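Uncharacterized protein (Vanderwaltozyma polyspora, PDB 5THE) probably binds RNA as the C-terminal lobe of a budding-yeast Argonaute, carrying the Piwi domain and contributing to the selectivity of target cleavage. Local coordinates at residues A[300-305]-A[496-501]; A[388-393]-A[490-495]. All blocks are in the same frame, centred on the assembly; numbering follows the deposited sequence.

Contact 1 (A[300-305]-A[496-501]); sequences GDYMLQ and DLLCTR
Leu498 and Tyr302 cross at about a right angle, and the leucine divides its two methyls between a ring and a stretch of main chain. Its CD1 comes to the rim of the tyrosine, near the ring plane, 4.0 Å from Tyr302 CD2, without settling over a face. Its CD2 turns instead to the strand backbone, 3.6 Å from Asp301 O and 3.7 Å from Gly300 C. With CG anti to the backbone N (chi1 175°), Leu498 leaves helix 490-515 toward strand 300-305, and Gly300, lacking a side chain, lets the methyl settle on its carbonyl carbon. The short helix and strand axes pass 8.8 Å apart at 50°, a helix packed on the sheet of the RNase H-like Piwi fold, where 300-305 pairs with strand 282-289. Polar ends look elsewhere: Tyr302 OH is hydrogen-bonded to Pro536 O, anchoring the ring at its far end, while the Asp301 carboxylate, on a side chain that starts away from the helix, is held by Asn322, Arg323 and Lys543. The join therefore rests on van der Waals packing of one leucine against a ring edge and the strand backbone, with the charged groups and hydrogen bonds turned to other partners.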
ATOM      1  N   GLY A 300      -8.963  -4.080  -1.622  1.00 25.00           N
ATOM      2  CA  GLY A 300      -8.473  -5.108  -2.517  1.00 24.44           C
ATOM      3  C   GLY A 300      -9.020  -6.472  -2.171  1.00 26.44           C
ATOM      4  O   GLY A 300      -9.727  -6.662  -1.182  1.00 26.27           O
ATOM      5  N   ASP A 301      -8.691  -7.420  -3.030  1.00 27.43           N
ATOM      6  CA  ASP A 301      -9.000  -8.816  -2.806  1.00 26.18           C
ATOM      7  C   ASP A 301      -7.728  -9.629  -2.972  1.00 24.65           C
ATOM      8  O   ASP A 301      -6.779  -9.197  -3.623  1.00 23.32           O
ATOM      9  CB  ASP A 301     -10.082  -9.307  -3.767  1.00 27.08           C
ATOM     10  CG  ASP A 301     -11.452  -8.816  -3.380  1.00 30.00           C
ATOM     11  OD1 ASP A 301     -11.869  -9.081  -2.232  1.00 30.51           O
ATOM     12  OD2 ASP A 301     -12.100  -8.150  -4.214  1.00 36.97           O
ATOM     13  N   TYR A 302      -7.712 -10.812  -2.362  1.00 24.90           N
ATOM     14  CA  TYR A 302      -6.629 -11.764  -2.559  1.00 24.20           C
ATOM     15  C   TYR A 302      -7.227 -13.111  -2.960  1.00 26.87           C
ATOM     16  O   TYR A 302      -8.412 -13.370  -2.751  1.00 23.07           O
ATOM     17  CB  TYR A 302      -5.767 -11.933  -1.293  1.00 23.35           C
ATOM     18  CG  TYR A 302      -6.598 -12.336  -0.110  1.00 27.04           C
ATOM     19  CD1 TYR A 302      -7.036 -13.657   0.047  1.00 23.12           C
ATOM     20  CD2 TYR A 302      -6.975 -11.400   0.839  1.00 23.19           C
ATOM     21  CE1 TYR A 302      -7.833 -14.021   1.119  1.00 24.11           C
ATOM     22  CE2 TYR A 302      -7.765 -11.755   1.910  1.00 25.13           C
ATOM     23  CZ  TYR A 302      -8.192 -13.056   2.050  1.00 26.92           C
ATOM     24  OH  TYR A 302      -8.981 -13.376   3.133  1.00 25.76           O
ATOM     25  N   MET A 303      -6.389 -13.976  -3.520  1.00 27.85           N
ATOM     26  CA  MET A 303      -6.806 -15.343  -3.790  1.00 31.50           C
ATOM     27  C   MET A 303      -5.582 -16.243  -3.770  1.00 28.33           C
ATOM     28  O   MET A 303      -4.446 -15.793  -3.955  1.00 28.25           O
ATOM     29  CB  MET A 303      -7.530 -15.467  -5.135  1.00 29.92           C
ATOM     30  CG  MET A 303      -6.654 -15.091  -6.307  1.00 33.26           C
ATOM     31  SD  MET A 303      -7.598 -15.175  -7.831  1.00 39.18           S
ATOM     32  CE  MET A 303      -6.375 -14.662  -8.993  1.00 36.61           C
ATOM     33  N   LEU A 304      -5.830 -17.520  -3.514  1.00 23.47           N
ATOM     34  CA  LEU A 304      -4.784 -18.526  -3.580  1.00 25.81           C
ATOM     35  C   LEU A 304      -4.547 -18.884  -5.039  1.00 27.48           C
ATOM     36  O   LEU A 304      -5.504 -19.113  -5.782  1.00 28.34           O
ATOM     37  CB  LEU A 304      -5.196 -19.765  -2.786  1.00 21.74           C
ATOM     38  CG  LEU A 304      -4.069 -20.744  -2.483  1.00 28.61           C
ATOM     39  CD1 LEU A 304      -3.039 -20.097  -1.568  1.00 25.09           C
ATOM     40  CD2 LEU A 304      -4.628 -22.010  -1.855  1.00 26.01           C
ATOM     41  N   GLN A 305      -3.283 -18.912  -5.456  1.00 27.06           N
ATOM     42  CA  GLN A 305      -2.963 -19.323  -6.817  1.00 32.04           C
ATOM     43  C   GLN A 305      -3.186 -20.825  -6.982  1.00 37.64           C
ATOM     44  O   GLN A 305      -3.447 -21.556  -6.023  1.00 34.23           O
ATOM     45  CB  GLN A 305      -1.519 -18.976  -7.161  1.00 26.11           C
ATOM     46  CG  GLN A 305      -1.240 -17.487  -7.260  1.00 26.47           C
ATOM     47  CD  GLN A 305      -1.409 -16.981  -8.674  1.00 33.22           C
ATOM     48  OE1 GLN A 305      -2.527 -16.702  -9.118  1.00 39.82           O
ATOM     49  NE2 GLN A 305      -0.302 -16.870  -9.397  1.00 32.80           N
ATOM     50  N   ASP A 496       1.504  -5.309  -2.177  1.00 22.65           N
ATOM     51  CA  ASP A 496       2.469  -6.113  -1.427  1.00 27.71           C
ATOM     52  C   ASP A 496       1.958  -6.391  -0.023  1.00 25.97           C
ATOM     53  O   ASP A 496       2.008  -7.528   0.454  1.00 26.47           O
ATOM     54  CB  ASP A 496       3.830  -5.412  -1.353  1.00 22.94           C
ATOM     55  CG  ASP A 496       4.439  -5.189  -2.701  1.00 28.37           C
ATOM     56  OD1 ASP A 496       4.043  -5.874  -3.665  1.00 30.71           O
ATOM     57  OD2 ASP A 496       5.328  -4.326  -2.797  1.00 25.87           O
ATOM     58  N   LEU A 497       1.469  -5.346   0.657  1.00 21.34           N
ATOM     59  CA  LEU A 497       0.989  -5.493   2.029  1.00 18.71           C
ATOM     60  C   LEU A 497      -0.222  -6.406   2.112  1.00 23.25           C
ATOM     61  O   LEU A 497      -0.394  -7.112   3.108  1.00 23.98           O
ATOM     62  CB  LEU A 497       0.643  -4.122   2.604  1.00 18.00           C
ATOM     63  CG  LEU A 497       1.871  -3.209   2.687  1.00 22.54           C
ATOM     64  CD1 LEU A 497       1.440  -1.816   3.123  1.00 27.12           C
ATOM     65  CD2 LEU A 497       2.854  -3.805   3.678  1.00 18.94           C
ATOM     66  N   LEU A 498      -1.094  -6.380   1.104  1.00 21.08           N
ATOM     67  CA  LEU A 498      -2.262  -7.247   1.158  1.00 21.92           C
ATOM     68  C   LEU A 498      -1.854  -8.704   0.977  1.00 22.91           C
ATOM     69  O   LEU A 498      -2.384  -9.592   1.658  1.00 25.69           O
ATOM     70  CB  LEU A 498      -3.286  -6.816   0.107  1.00 19.96           C
ATOM     71  CG  LEU A 498      -4.527  -7.708  -0.026  1.00 25.58           C
ATOM     72  CD1 LEU A 498      -5.171  -7.919   1.335  1.00 21.98           C
ATOM     73  CD2 LEU A 498      -5.539  -7.078  -1.028  1.00 19.75           C
ATOM     74  N   CYS A 499      -0.910  -8.966   0.066  1.00 22.27           N
ATOM     75  CA  CYS A 499      -0.339 -10.307  -0.051  1.00 24.25           C
ATOM     76  C   CYS A 499       0.256 -10.778   1.262  1.00 26.03           C
ATOM     77  O   CYS A 499       0.112 -11.951   1.638  1.00 27.07           O
ATOM     78  CB  CYS A 499       0.742 -10.329  -1.119  1.00 26.44           C
ATOM     79  SG  CYS A 499       0.197 -10.856  -2.700  1.00 32.03           S
ATOM     80  N   THR A 500       0.965  -9.890   1.962  1.00 23.27           N
ATOM     81  CA  THR A 500       1.543 -10.270   3.246  1.00 23.31           C
ATOM     82  C   THR A 500       0.452 -10.575   4.259  1.00 24.90           C
ATOM     83  O   THR A 500       0.542 -11.564   4.995  1.00 25.33           O
ATOM     84  CB  THR A 500       2.469  -9.165   3.750  1.00 21.69           C
ATOM     85  OG1 THR A 500       3.525  -9.024   2.813  1.00 23.68           O
ATOM     86  CG2 THR A 500       3.061  -9.493   5.145  1.00 18.72           C
ATOM     87  N   ARG A 501      -0.602  -9.752   4.296  1.00 21.47           N
ATOM     88  CA  ARG A 501      -1.681 -10.035   5.234  1.00 25.39           C
ATOM     89  C   ARG A 501      -2.397 -11.329   4.865  1.00 26.84           C
ATOM     90  O   ARG A 501      -2.785 -12.107   5.745  1.00 21.99           O
ATOM     91  CB  ARG A 501      -2.671  -8.871   5.286  1.00 24.80           C
ATOM     92  CG  ARG A 501      -3.873  -9.156   6.213  1.00 22.18           C
ATOM     93  CD  ARG A 501      -3.406  -9.417   7.660  1.00 20.87           C
ATOM     94  NE  ARG A 501      -2.439  -8.400   8.045  1.00 23.93           N
ATOM     95  CZ  ARG A 501      -2.772  -7.179   8.450  1.00 28.26           C
ATOM     96  NH1 ARG A 501      -4.050  -6.850   8.567  1.00 23.92           N
ATOM     97  NH2 ARG A 501      -1.828  -6.287   8.719  1.00 29.43           N
TER

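Contact 2 (A[388-393]-A[490-495]); sequences TVKRNQ and APVYYA. With nucleotides of chain B.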
ATOM      1  N   THR A 388       6.691  -3.324 -12.066  1.00 23.46           N
ATOM      2  CA  THR A 388       7.713  -2.761 -11.200  1.00 27.63           C
ATOM      3  C   THR A 388       8.627  -3.859 -10.683  1.00 26.89           C
ATOM      4  O   THR A 388       8.164  -4.938 -10.288  1.00 23.04           O
ATOM      5  CB  THR A 388       7.081  -2.014 -10.012  1.00 34.37           C
ATOM      6  OG1 THR A 388       6.210  -2.902  -9.296  1.00 29.59           O
ATOM      7  CG2 THR A 388       6.269  -0.809 -10.516  1.00 32.10           C
ATOM      8  N   VAL A 389       9.929  -3.585 -10.697  1.00 24.25           N
ATOM      9  CA  VAL A 389      10.926  -4.436 -10.052  1.00 31.41           C
ATOM     10  C   VAL A 389      11.694  -3.531  -9.101  1.00 35.13           C
ATOM     11  O   VAL A 389      12.458  -2.661  -9.543  1.00 28.96           O
ATOM     12  CB  VAL A 389      11.868  -5.109 -11.064  1.00 34.97           C
ATOM     13  CG1 VAL A 389      12.978  -5.876 -10.352  1.00 31.58           C
ATOM     14  CG2 VAL A 389      11.084  -6.031 -12.003  1.00 29.31           C
ATOM     15  N   LYS A 390      11.483  -3.702  -7.795  1.00 33.04           N
ATOM     16  CA  LYS A 390      12.084  -2.745  -6.875  1.00 37.52           C
ATOM     17  C   LYS A 390      13.383  -3.231  -6.246  1.00 36.42           C
ATOM     18  O   LYS A 390      14.136  -2.406  -5.721  1.00 39.96           O
ATOM     19  CB  LYS A 390      11.088  -2.330  -5.781  1.00 36.22           C
ATOM     20  CG  LYS A 390      10.415  -3.444  -5.043  1.00 43.44           C
ATOM     21  CD  LYS A 390       9.492  -2.881  -3.962  1.00 37.44           C
ATOM     22  CE  LYS A 390       8.138  -3.540  -4.026  1.00 32.58           C
ATOM     23  NZ  LYS A 390       8.252  -5.008  -4.214  1.00 32.84           N
ATOM     24  N   ARG A 391      13.685  -4.525  -6.306  1.00 35.91           N
ATOM     25  CA  ARG A 391      14.987  -5.038  -5.887  1.00 42.44           C
ATOM     26  C   ARG A 391      15.802  -5.302  -7.146  1.00 41.62           C
ATOM     27  O   ARG A 391      15.481  -6.199  -7.930  1.00 42.62           O
ATOM     28  CB  ARG A 391      14.858  -6.298  -5.036  1.00 45.59           C
ATOM     29  CG  ARG A 391      14.424  -6.040  -3.604  1.00 56.59           C
ATOM     30  CD  ARG A 391      14.481  -7.328  -2.779  1.00 66.57           C
ATOM     31  NE  ARG A 391      15.848  -7.830  -2.615  1.00 75.70           N
ATOM     32  CZ  ARG A 391      16.637  -7.550  -1.579  1.00 77.58           C
ATOM     33  NH1 ARG A 391      16.201  -6.770  -0.596  1.00 78.10           N
ATOM     34  NH2 ARG A 391      17.863  -8.056  -1.522  1.00 73.82           N
ATOM     35  N   ASN A 392      16.839  -4.506  -7.353  1.00 36.43           N
ATOM     36  CA  ASN A 392      17.724  -4.726  -8.484  1.00 40.53           C
ATOM     37  C   ASN A 392      19.110  -4.261  -8.071  1.00 36.94           C
ATOM     38  O   ASN A 392      19.297  -3.708  -6.985  1.00 36.50           O
ATOM     39  CB  ASN A 392      17.207  -4.011  -9.736  1.00 49.83           C
ATOM     40  CG  ASN A 392      16.860  -2.568  -9.473  1.00 49.26           C
ATOM     41  OD1 ASN A 392      17.744  -1.751  -9.217  1.00 45.58           O
ATOM     42  ND2 ASN A 392      15.566  -2.242  -9.524  1.00 45.83           N
ATOM     43  N   GLN A 393      20.088  -4.497  -8.943  1.00 36.78           N
ATOM     44  CA  GLN A 393      21.476  -4.215  -8.600  1.00 35.82           C
ATOM     45  C   GLN A 393      21.908  -2.803  -8.957  1.00 30.97           C
ATOM     46  O   GLN A 393      22.990  -2.383  -8.543  1.00 32.16           O
ATOM     47  CB  GLN A 393      22.406  -5.215  -9.294  1.00 43.59           C
ATOM     48  CG  GLN A 393      22.424  -6.605  -8.665  1.00 61.11           C
ATOM     49  CD  GLN A 393      22.221  -6.587  -7.142  1.00 76.29           C
ATOM     50  OE1 GLN A 393      21.110  -6.726  -6.654  1.00 80.59           O
ATOM     51  NE2 GLN A 393      23.298  -6.408  -6.399  1.00 81.36           N
ATOM     52  N   ALA A 490       2.150   3.887  -4.604  1.00 23.55           N
ATOM     53  CA  ALA A 490       1.337   3.370  -3.506  1.00 25.57           C
ATOM     54  C   ALA A 490       0.517   2.130  -3.868  1.00 20.21           C
ATOM     55  O   ALA A 490       0.428   1.225  -3.024  1.00 21.77           O
ATOM     56  CB  ALA A 490       0.427   4.488  -2.984  1.00 23.60           C
ATOM     57  N   PRO A 491      -0.085   2.012  -5.060  1.00 24.30           N
ATOM     58  CA  PRO A 491      -0.818   0.771  -5.376  1.00 25.59           C
ATOM     59  C   PRO A 491       0.029  -0.473  -5.244  1.00 28.01           C
ATOM     60  O   PRO A 491      -0.481  -1.512  -4.813  1.00 26.08           O
ATOM     61  CB  PRO A 491      -1.251   0.980  -6.837  1.00 25.99           C
ATOM     62  CG  PRO A 491      -1.239   2.441  -7.028  1.00 38.11           C
ATOM     63  CD  PRO A 491      -0.172   2.991  -6.163  1.00 27.19           C
ATOM     64  N   VAL A 492       1.307  -0.393  -5.641  1.00 26.76           N
ATOM     65  CA  VAL A 492       2.201  -1.542  -5.556  1.00 21.42           C
ATOM     66  C   VAL A 492       2.479  -1.879  -4.102  1.00 22.38           C
ATOM     67  O   VAL A 492       2.354  -3.030  -3.678  1.00 23.45           O
ATOM     68  CB  VAL A 492       3.505  -1.265  -6.325  1.00 26.67           C
ATOM     69  CG1 VAL A 492       4.561  -2.370  -6.034  1.00 23.62           C
ATOM     70  CG2 VAL A 492       3.233  -1.149  -7.805  1.00 27.44           C
ATOM     71  N   TYR A 493       2.854  -0.870  -3.322  1.00 24.40           N
ATOM     72  CA  TYR A 493       3.074  -1.064  -1.895  1.00 25.23           C
ATOM     73  C   TYR A 493       1.831  -1.658  -1.232  1.00 21.88           C
ATOM     74  O   TYR A 493       1.921  -2.625  -0.469  1.00 22.57           O
ATOM     75  CB  TYR A 493       3.452   0.282  -1.267  1.00 23.07           C
ATOM     76  CG  TYR A 493       4.567   0.263  -0.229  1.00 24.11           C
ATOM     77  CD1 TYR A 493       4.497  -0.559   0.892  1.00 30.88           C
ATOM     78  CD2 TYR A 493       5.666   1.131  -0.342  1.00 23.63           C
ATOM     79  CE1 TYR A 493       5.518  -0.556   1.858  1.00 32.43           C
ATOM     80  CE2 TYR A 493       6.685   1.141   0.599  1.00 20.22           C
ATOM     81  CZ  TYR A 493       6.609   0.300   1.701  1.00 30.59           C
ATOM     82  OH  TYR A 493       7.625   0.320   2.634  1.00 31.00           O
ATOM     83  N   TYR A 494       0.657  -1.095  -1.525  1.00 17.05           N
ATOM     84  CA  TYR A 494      -0.589  -1.634  -0.975  1.00 18.33           C
ATOM     85  C   TYR A 494      -0.795  -3.095  -1.353  1.00 24.84           C
ATOM     86  O   TYR A 494      -1.224  -3.904  -0.520  1.00 23.62           O
ATOM     87  CB  TYR A 494      -1.780  -0.824  -1.465  1.00 17.64           C
ATOM     88  CG  TYR A 494      -1.843   0.582  -0.934  1.00 24.38           C
ATOM     89  CD1 TYR A 494      -1.368   0.889   0.340  1.00 23.55           C
ATOM     90  CD2 TYR A 494      -2.403   1.598  -1.695  1.00 21.27           C
ATOM     91  CE1 TYR A 494      -1.445   2.186   0.838  1.00 27.43           C
ATOM     92  CE2 TYR A 494      -2.482   2.900  -1.209  1.00 22.27           C
ATOM     93  CZ  TYR A 494      -1.992   3.185   0.055  1.00 23.02           C
ATOM     94  OH  TYR A 494      -2.066   4.465   0.537  1.00 24.79           O
ATOM     95  N   ALA A 495      -0.543  -3.440  -2.621  1.00 26.39           N
ATOM     96  CA  ALA A 495      -0.725  -4.821  -3.055  1.00 26.56           C
ATOM     97  C   ALA A 495       0.248  -5.748  -2.347  1.00 20.18           C
ATOM     98  O   ALA A 495      -0.123  -6.868  -1.967  1.00 22.22           O
ATOM     99  CB  ALA A 495      -0.564  -4.933  -4.574  1.00 25.39           C
TER
ATOM    100  P     A B   5      10.135   2.876   1.736  1.00 21.39           P
ATOM    101  OP1   A B   5       9.903   3.155   0.291  1.00 22.60           O
ATOM    102  OP2   A B   5       9.657   1.624   2.359  1.00 24.23           O
ATOM    103  O5'   A B   5      11.689   3.054   1.983  1.00 20.46           O
ATOM    104  C5'   A B   5      12.349   4.221   1.522  1.00 21.89           C
ATOM    105  C4'   A B   5      13.673   4.407   2.215  1.00 20.39           C
ATOM    106  O4'   A B   5      13.456   4.589   3.635  1.00 25.65           O
ATOM    107  C3'   A B   5      14.621   3.222   2.126  1.00 15.95           C
ATOM    108  O3'   A B   5      15.362   3.251   0.927  1.00 19.56           O
ATOM    109  C2'   A B   5      15.482   3.381   3.374  1.00 23.58           C
ATOM    110  O2'   A B   5      16.484   4.363   3.168  1.00 26.98           O
ATOM    111  C1'   A B   5      14.478   3.958   4.368  1.00 26.39           C
ATOM    112  N9    A B   5      13.870   2.917   5.200  1.00 34.23           N
ATOM    113  C8    A B   5      12.786   2.116   4.932  1.00 29.59           C
ATOM    114  N7    A B   5      12.517   1.288   5.915  1.00 36.78           N
ATOM    115  C5    A B   5      13.488   1.572   6.867  1.00 43.74           C
ATOM    116  C6    A B   5      13.737   1.037   8.133  1.00 58.18           C
ATOM    117  N6    A B   5      12.990   0.061   8.651  1.00 58.55           N
ATOM    118  N1    A B   5      14.788   1.550   8.829  1.00 70.29           N
ATOM    119  C2    A B   5      15.526   2.534   8.276  1.00 67.86           C
ATOM    120  N3    A B   5      15.380   3.123   7.086  1.00 50.54           N
ATOM    121  C4    A B   5      14.334   2.576   6.439  1.00 40.70           C
ATOM    122  P     A B   4       6.428   1.753   6.206  1.00 23.34           P
ATOM    123  OP1   A B   4       5.265   1.193   5.468  1.00 26.22           O
ATOM    124  OP2   A B   4       7.215   0.943   7.142  1.00 26.53           O
ATOM    125  O5'   A B   4       7.421   2.396   5.143  1.00 25.45           O
ATOM    126  C5'   A B   4       7.001   3.502   4.365  1.00 22.47           C
ATOM    127  C4'   A B   4       8.028   4.599   4.348  1.00 19.97           C
ATOM    128  O4'   A B   4       8.224   5.125   5.679  1.00 23.30           O
ATOM    129  C3'   A B   4       9.419   4.203   3.893  1.00 21.09           C
ATOM    130  O3'   A B   4       9.493   4.136   2.485  1.00 22.41           O
ATOM    131  C2'   A B   4      10.280   5.300   4.511  1.00 24.34           C
ATOM    132  O2'   A B   4      10.162   6.506   3.763  1.00 25.47           O
ATOM    133  C1'   A B   4       9.565   5.506   5.852  1.00 27.65           C
ATOM    134  N9    A B   4      10.120   4.650   6.907  1.00 32.26           N
ATOM    135  C8    A B   4       9.906   3.305   7.073  1.00 35.12           C
ATOM    136  N7    A B   4      10.527   2.793   8.107  1.00 36.67           N
ATOM    137  C5    A B   4      11.184   3.881   8.653  1.00 37.94           C
ATOM    138  C6    A B   4      11.999   3.975   9.772  1.00 44.42           C
ATOM    139  N6    A B   4      12.281   2.903  10.521  1.00 48.21           N
ATOM    140  N1    A B   4      12.499   5.197  10.073  1.00 54.27           N
ATOM    141  C2    A B   4      12.177   6.244   9.282  1.00 56.16           C
ATOM    142  N3    A B   4      11.402   6.279   8.193  1.00 43.10           N
ATOM    143  C4    A B   4      10.945   5.041   7.932  1.00 41.80           C
TER
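Thr388 turns its hydroxyl, not just its methyl, against the aliphatic side chain of Val492: OG1 lies 3.7 Å from Val492 CG1 and 3.8 Å from Val492 CG2. The setting is the RNase H-like fold of the Piwi domain, where the end of strand 383-389 faces the first turns of helix 490-515. The threonine places OG1 between its backbone N and carbonyl carbon (chi1 56°), which brings the oxygen toward the helix, and the two side chains slide past each other in opposite directions. Buried there, OG1 is not left to the methyls alone, for it is hydrogen-bonded to Asp344 on the adjoining strand 339-344, which Val492 also touches.

One residue further along the helix, Tyr493 serves the bound RNA. Its hydroxyl donates a hydrogen bond to OP2 of A5 of chain B, modelled so short that its length is doubtful, and OH also lies 3.3 Å from O5' of A4 of chain B. OP1 of A5 of chain B sits at the ring edge, in plane, 3.8 Å from Tyr493 CE2. A phenylalanine here would keep the ring but lack the hydroxyl, and would probably leave the phosphate of A5 of chain B without this donor and freer to shift. From the loop after the strand, Arg391 makes a salt bridge to another phosphate of the RNA.

Lys390 completes the contact: while its NZ pairs with Asp344, its CE rests 4.3 Å from Val492 CG1.

Followed from the N terminus, the chain lays down strand 300-305, then the strand end and loop 388-393, and only afterwards helix 490-515, which returns to both. Segment 490-495 closes the inner loop of contact 2 over 96 residues; 496-501, the next turns, closes contact 1 over 190, so contact 2 is nested inside contact 1. Between strands 300-305 and 383-389 the pairing runs through 282-289, 264-274 and 339-344, and the helix lies across this series: Pro491 and Cys499 touch 264-274 and Leu498 touches 282-289. The contact centres are about 14 Å apart, bridged by a long, weak ion pair between Asp496 and Lys390.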